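UDP-glucose 4-epimerase (Campylobacter jejuni subsp. jejuni serotype O:2, PDB 7K3P) interconverts UDP-glucose and UDP-galactose, and probably UDP-GlcNAc and UDP-GalNAc, by NAD-dependent inversion at C4 of the sugar. Local coordinates at residues A[236-244]-A[305-313]. The protein carries 2 engineered substitutions. Numbering follows the deposited sequence.
With ACT (acetate ion), chain G.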
ATOM      1  N   THR A 236     -17.143  33.440  -2.321  1.00 38.72           N
ATOM      2  CA  THR A 236     -16.157  33.622  -1.262  1.00 40.28           C
ATOM      3  C   THR A 236     -16.041  35.102  -0.956  1.00 42.85           C
ATOM      4  O   THR A 236     -16.599  35.925  -1.676  1.00 43.24           O
ATOM      5  CB  THR A 236     -14.753  33.132  -1.678  1.00 37.17           C
ATOM      6  OG1 THR A 236     -14.281  33.914  -2.781  1.00 32.63           O
ATOM      7  CG2 THR A 236     -14.767  31.654  -2.057  1.00 32.72           C
ATOM      8  N   LYS A 237     -15.293  35.423   0.098  1.00 40.37           N
ATOM      9  CA  LYS A 237     -15.044  36.803   0.515  1.00 41.84           C
ATOM     10  C   LYS A 237     -14.771  37.744  -0.662  1.00 45.21           C
ATOM     11  O   LYS A 237     -15.515  38.707  -0.876  1.00 47.87           O
ATOM     12  CB  LYS A 237     -13.910  36.859   1.569  1.00 45.02           C
ATOM     13  CG  LYS A 237     -12.584  36.142   1.174  1.00 49.48           C
ATOM     14  CD  LYS A 237     -11.686  35.742   2.397  1.00 46.16           C
ATOM     15  CE  LYS A 237     -12.187  34.450   3.105  1.00 51.28           C
ATOM     16  NZ  LYS A 237     -11.221  33.796   4.095  1.00 43.05           N
ATOM     17  N   ASP A 238     -13.734  37.453  -1.443  1.00 40.78           N
ATOM     18  CA  ASP A 238     -13.368  38.337  -2.549  1.00 35.79           C
ATOM     19  C   ASP A 238     -13.627  37.741  -3.946  1.00 37.21           C
ATOM     20  O   ASP A 238     -13.136  38.268  -4.945  1.00 34.04           O
ATOM     21  CB  ASP A 238     -11.908  38.790  -2.419  1.00 38.02           C
ATOM     22  CG  ASP A 238     -10.917  37.630  -2.521  1.00 34.77           C
ATOM     23  OD1 ASP A 238     -11.256  36.587  -3.113  1.00 31.91           O
ATOM     24  OD2 ASP A 238      -9.785  37.772  -2.022  1.00 33.34           O
ATOM     25  N   GLY A 239     -14.386  36.649  -4.012  1.00 35.20           N
ATOM     26  CA  GLY A 239     -14.697  36.019  -5.286  1.00 34.63           C
ATOM     27  C   GLY A 239     -13.637  35.077  -5.850  1.00 37.46           C
ATOM     28  O   GLY A 239     -13.878  34.428  -6.862  1.00 33.32           O
ATOM     29  N   THR A 240     -12.464  35.000  -5.216  1.00 34.21           N
ATOM     30  CA  THR A 240     -11.409  34.102  -5.693  1.00 30.47           C
ATOM     31  C   THR A 240     -11.309  32.845  -4.820  1.00 32.90           C
ATOM     32  O   THR A 240     -11.906  32.786  -3.738  1.00 32.50           O
ATOM     33  CB  THR A 240     -10.032  34.797  -5.799  1.00 31.67           C
ATOM     34  OG1 THR A 240      -9.576  35.201  -4.498  1.00 33.15           O
ATOM     35  CG2 THR A 240     -10.112  36.018  -6.715  1.00 34.88           C
ATOM     36  N   CYS A 241     -10.571  31.842  -5.300  1.00 25.35           N
ATOM     37  CA  CYS A 241     -10.455  30.565  -4.594  1.00 29.47           C
ATOM     38  C   CYS A 241      -9.757  30.706  -3.235  1.00 23.78           C
ATOM     39  O   CYS A 241      -8.841  31.507  -3.075  1.00 27.90           O
ATOM     40  CB  CYS A 241      -9.712  29.529  -5.466  1.00 28.56           C
ATOM     41  SG  CYS A 241     -10.781  28.843  -6.780  1.00 38.15           S
ATOM     42  N   ILE A 242     -10.210  29.912  -2.268  1.00 27.23           N
ATOM     43  CA  ILE A 242      -9.602  29.867  -0.947  1.00 28.09           C
ATOM     44  C   ILE A 242      -8.875  28.527  -0.755  1.00 27.14           C
ATOM     45  O   ILE A 242      -9.459  27.452  -0.924  1.00 24.08           O
ATOM     46  CB  ILE A 242     -10.665  30.067   0.159  1.00 24.33           C
ATOM     47  CG1 ILE A 242     -11.236  31.491   0.070  1.00 27.31           C
ATOM     48  CG2 ILE A 242     -10.056  29.810   1.543  1.00 24.50           C
ATOM     49  CD1 ILE A 242     -12.368  31.782   1.035  1.00 34.26           C
ATOM     50  N   ARG A 243      -7.592  28.598  -0.420  1.00 24.29           N
ATOM     51  CA  ARG A 243      -6.808  27.383  -0.211  1.00 26.76           C
ATOM     52  C   ARG A 243      -6.012  27.446   1.087  1.00 26.32           C
ATOM     53  O   ARG A 243      -5.898  28.503   1.704  1.00 22.53           O
ATOM     54  CB  ARG A 243      -5.865  27.130  -1.396  1.00 22.37           C
ATOM     55  CG  ARG A 243      -6.600  26.792  -2.691  1.00 26.38           C
ATOM     56  CD  ARG A 243      -7.419  25.518  -2.533  1.00 25.76           C
ATOM     57  NE  ARG A 243      -8.005  25.079  -3.802  1.00 28.84           N
ATOM     58  CZ  ARG A 243      -9.193  25.462  -4.263  1.00 30.33           C
ATOM     59  NH1 ARG A 243      -9.943  26.314  -3.573  1.00 27.31           N
ATOM     60  NH2 ARG A 243      -9.639  24.991  -5.426  1.00 33.44           N
ATOM     61  N   ASP A 244      -5.425  26.310   1.448  1.00 21.70           N
ATOM     62  CA  ASP A 244      -4.814  26.103   2.744  1.00 22.98           C
ATOM     63  C   ASP A 244      -3.284  26.068   2.582  1.00 27.01           C
ATOM     64  O   ASP A 244      -2.742  25.245   1.820  1.00 24.79           O
ATOM     65  CB  ASP A 244      -5.363  24.782   3.294  1.00 24.02           C
ATOM     66  CG  ASP A 244      -5.030  24.561   4.751  1.00 24.12           C
ATOM     67  OD1 ASP A 244      -3.830  24.597   5.099  1.00 25.39           O
ATOM     68  OD2 ASP A 244      -5.979  24.332   5.538  1.00 21.85           O
ATOM     69  N   GLY A 305     -14.487  22.278 -12.389  1.00 45.33           N
ATOM     70  CA  GLY A 305     -13.985  21.314 -11.429  1.00 47.20           C
ATOM     71  C   GLY A 305     -13.317  21.886 -10.179  1.00 45.12           C
ATOM     72  O   GLY A 305     -13.212  21.193  -9.165  1.00 46.61           O
ATOM     73  N   ASP A 306     -12.856  23.133 -10.235  1.00 39.77           N
ATOM     74  CA  ASP A 306     -12.169  23.727  -9.081  1.00 37.93           C
ATOM     75  C   ASP A 306     -13.147  24.116  -7.976  1.00 33.44           C
ATOM     76  O   ASP A 306     -14.050  24.924  -8.200  1.00 33.26           O
ATOM     77  CB  ASP A 306     -11.382  24.975  -9.491  1.00 39.60           C
ATOM     78  CG  ASP A 306      -9.993  24.658 -10.004  1.00 45.65           C
ATOM     79  OD1 ASP A 306      -9.545  23.498  -9.883  1.00 52.25           O
ATOM     80  OD2 ASP A 306      -9.342  25.594 -10.523  1.00 48.64           O
ATOM     81  N   PRO A 307     -12.962  23.566  -6.765  1.00 34.86           N
ATOM     82  CA  PRO A 307     -13.827  24.026  -5.672  1.00 30.19           C
ATOM     83  C   PRO A 307     -13.471  25.468  -5.270  1.00 28.71           C
ATOM     84  O   PRO A 307     -12.309  25.882  -5.396  1.00 27.97           O
ATOM     85  CB  PRO A 307     -13.508  23.044  -4.533  1.00 34.54           C
ATOM     86  CG  PRO A 307     -12.104  22.570  -4.821  1.00 31.66           C
ATOM     87  CD  PRO A 307     -11.980  22.549  -6.332  1.00 35.42           C
ATOM     88  N   SER A 308     -14.456  26.237  -4.818  1.00 27.09           N
ATOM     89  CA  SER A 308     -14.166  27.594  -4.368  1.00 31.89           C
ATOM     90  C   SER A 308     -13.317  27.565  -3.080  1.00 26.42           C
ATOM     91  O   SER A 308     -12.479  28.444  -2.848  1.00 28.03           O
ATOM     92  CB  SER A 308     -15.465  28.381  -4.146  1.00 27.28           C
ATOM     93  OG  SER A 308     -16.290  27.724  -3.201  1.00 29.42           O
ATOM     94  N   VAL A 309     -13.538  26.543  -2.257  1.00 29.90           N
ATOM     95  CA  VAL A 309     -12.877  26.419  -0.951  1.00 29.15           C
ATOM     96  C   VAL A 309     -12.386  24.985  -0.718  1.00 26.47           C
ATOM     97  O   VAL A 309     -13.133  24.018  -0.924  1.00 29.16           O
ATOM     98  CB  VAL A 309     -13.824  26.830   0.206  1.00 27.29           C
ATOM     99  CG1 VAL A 309     -13.116  26.732   1.563  1.00 25.92           C
ATOM    100  CG2 VAL A 309     -14.339  28.246  -0.004  1.00 27.70           C
ATOM    101  N   LEU A 310     -11.126  24.859  -0.303  1.00 25.32           N
ATOM    102  CA  LEU A 310     -10.564  23.564   0.084  1.00 23.86           C
ATOM    103  C   LEU A 310      -9.509  23.803   1.174  1.00 22.85           C
ATOM    104  O   LEU A 310      -8.412  24.290   0.892  1.00 23.20           O
ATOM    105  CB  LEU A 310      -9.927  22.870  -1.127  1.00 24.74           C
ATOM    106  CG  LEU A 310      -9.146  21.586  -0.842  1.00 25.01           C
ATOM    107  CD1 LEU A 310     -10.053  20.593  -0.175  1.00 25.02           C
ATOM    108  CD2 LEU A 310      -8.559  20.993  -2.119  1.00 30.40           C
ATOM    109  N   ILE A 311      -9.844  23.475   2.420  1.00 26.46           N
ATOM    110  CA  ILE A 311      -8.910  23.686   3.529  1.00 24.32           C
ATOM    111  C   ILE A 311      -9.037  22.545   4.527  1.00 22.34           C
ATOM    112  O   ILE A 311     -10.019  21.789   4.494  1.00 22.65           O
ATOM    113  CB  ILE A 311      -9.185  25.030   4.257  1.00 21.75           C
ATOM    114  CG1 ILE A 311     -10.505  24.963   5.024  1.00 25.49           C
ATOM    115  CG2 ILE A 311      -9.199  26.183   3.267  1.00 20.83           C
ATOM    116  CD1 ILE A 311     -10.748  26.200   5.906  1.00 27.10           C
ATOM    117  N   SER A 312      -8.054  22.422   5.418  1.00 22.61           N
ATOM    118  CA  SER A 312      -8.114  21.407   6.461  1.00 23.96           C
ATOM    119  C   SER A 312      -9.028  21.886   7.581  1.00 25.60           C
ATOM    120  O   SER A 312      -9.024  23.078   7.923  1.00 24.95           O
ATOM    121  CB  SER A 312      -6.725  21.148   7.064  1.00 22.58           C
ATOM    122  OG  SER A 312      -5.775  20.713   6.093  1.00 25.50           O
ATOM    123  N   ASP A 313      -9.769  20.956   8.173  1.00 23.82           N
ATOM    124  CA  ASP A 313     -10.422  21.198   9.450  1.00 28.05           C
ATOM    125  C   ASP A 313      -9.380  20.913  10.536  1.00 27.90           C
ATOM    126  O   ASP A 313      -8.962  19.771  10.699  1.00 28.73           O
ATOM    127  CB  ASP A 313     -11.605  20.248   9.602  1.00 26.86           C
ATOM    128  CG  ASP A 313     -12.372  20.458  10.907  1.00 29.39           C
ATOM    129  OD1 ASP A 313     -11.851  21.105  11.851  1.00 29.68           O
ATOM    130  OD2 ASP A 313     -13.510  19.960  10.977  1.00 29.48           O
TER
HETATM  131  C   ACT G 405      -7.337  22.792  -6.424  1.00 39.36           C
HETATM  132  O   ACT G 405      -8.176  23.183  -7.283  1.00 41.57           O
HETATM  133  OXT ACT G 405      -6.665  23.668  -5.823  1.00 34.54           O
HETATM  134  CH3 ACT G 405      -7.127  21.338  -6.135  1.00 42.82           C
HETATM  135  O   HOH W   1      -3.434  21.827   6.061  1.00 21.05           O
HETATM  136  O   HOH W   2      -5.871  23.760   0.000  1.00 21.22           O
HETATM  137  O   HOH W   3      -6.844  24.636   8.127  1.00 24.91           O
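Ile-242 and Val-309 form a parallel bridge between strands 242-246 and 309-312, CA to CA 4.8 Å: Ile-242 N donates to Ser-308 O at 2.8 Å and Leu-310 N returns to Ile-242 O at 3.1 Å. A water bridges Asp-244 N and Leu-310 O, 3.6 Å apart. On one face, Ile-242 and Val-309 lie side by side, with Ile-242 CB 4.1 Å from Val-309 CG2, and Ile-242 CG2 is as far from Ile-311 CG2. On the other, with CG beside the backbone N (chi1 -67°) and the chain bent at chi2 (-61°), the Arg-243 guanidinium reaches back to Pro-307, whose O accepts hydrogen bonds from NH2 at 2.8 Å and NH1 at 3.0 Å, near the guanidinium plane. NH1 also donates to Ile-242 O, from the face opposite Leu-310 N, and Leu-310 CB lies over one guanidinium face. NE and NH2 bind both oxygens of an acetate, probably from the crystallisation liquor. Asp-244 OD2 accepts a hydrogen bond from Ser-312 N at 2.8 Å, from above the carboxylate plane, and a water links OD2 to Ser-312 O. Strand 242-246 also pairs with 278-279, and 309-312 with 149-150, so the contact links parts of the mixed sheet beside the NAD-binding domain. Three N-H bonds to Pro-307 O and Ile-242 O fix the guanidinium's rotation, the acetate adding two in this crystal, and the positive charge probably polarises the Pro-307 carbonyl.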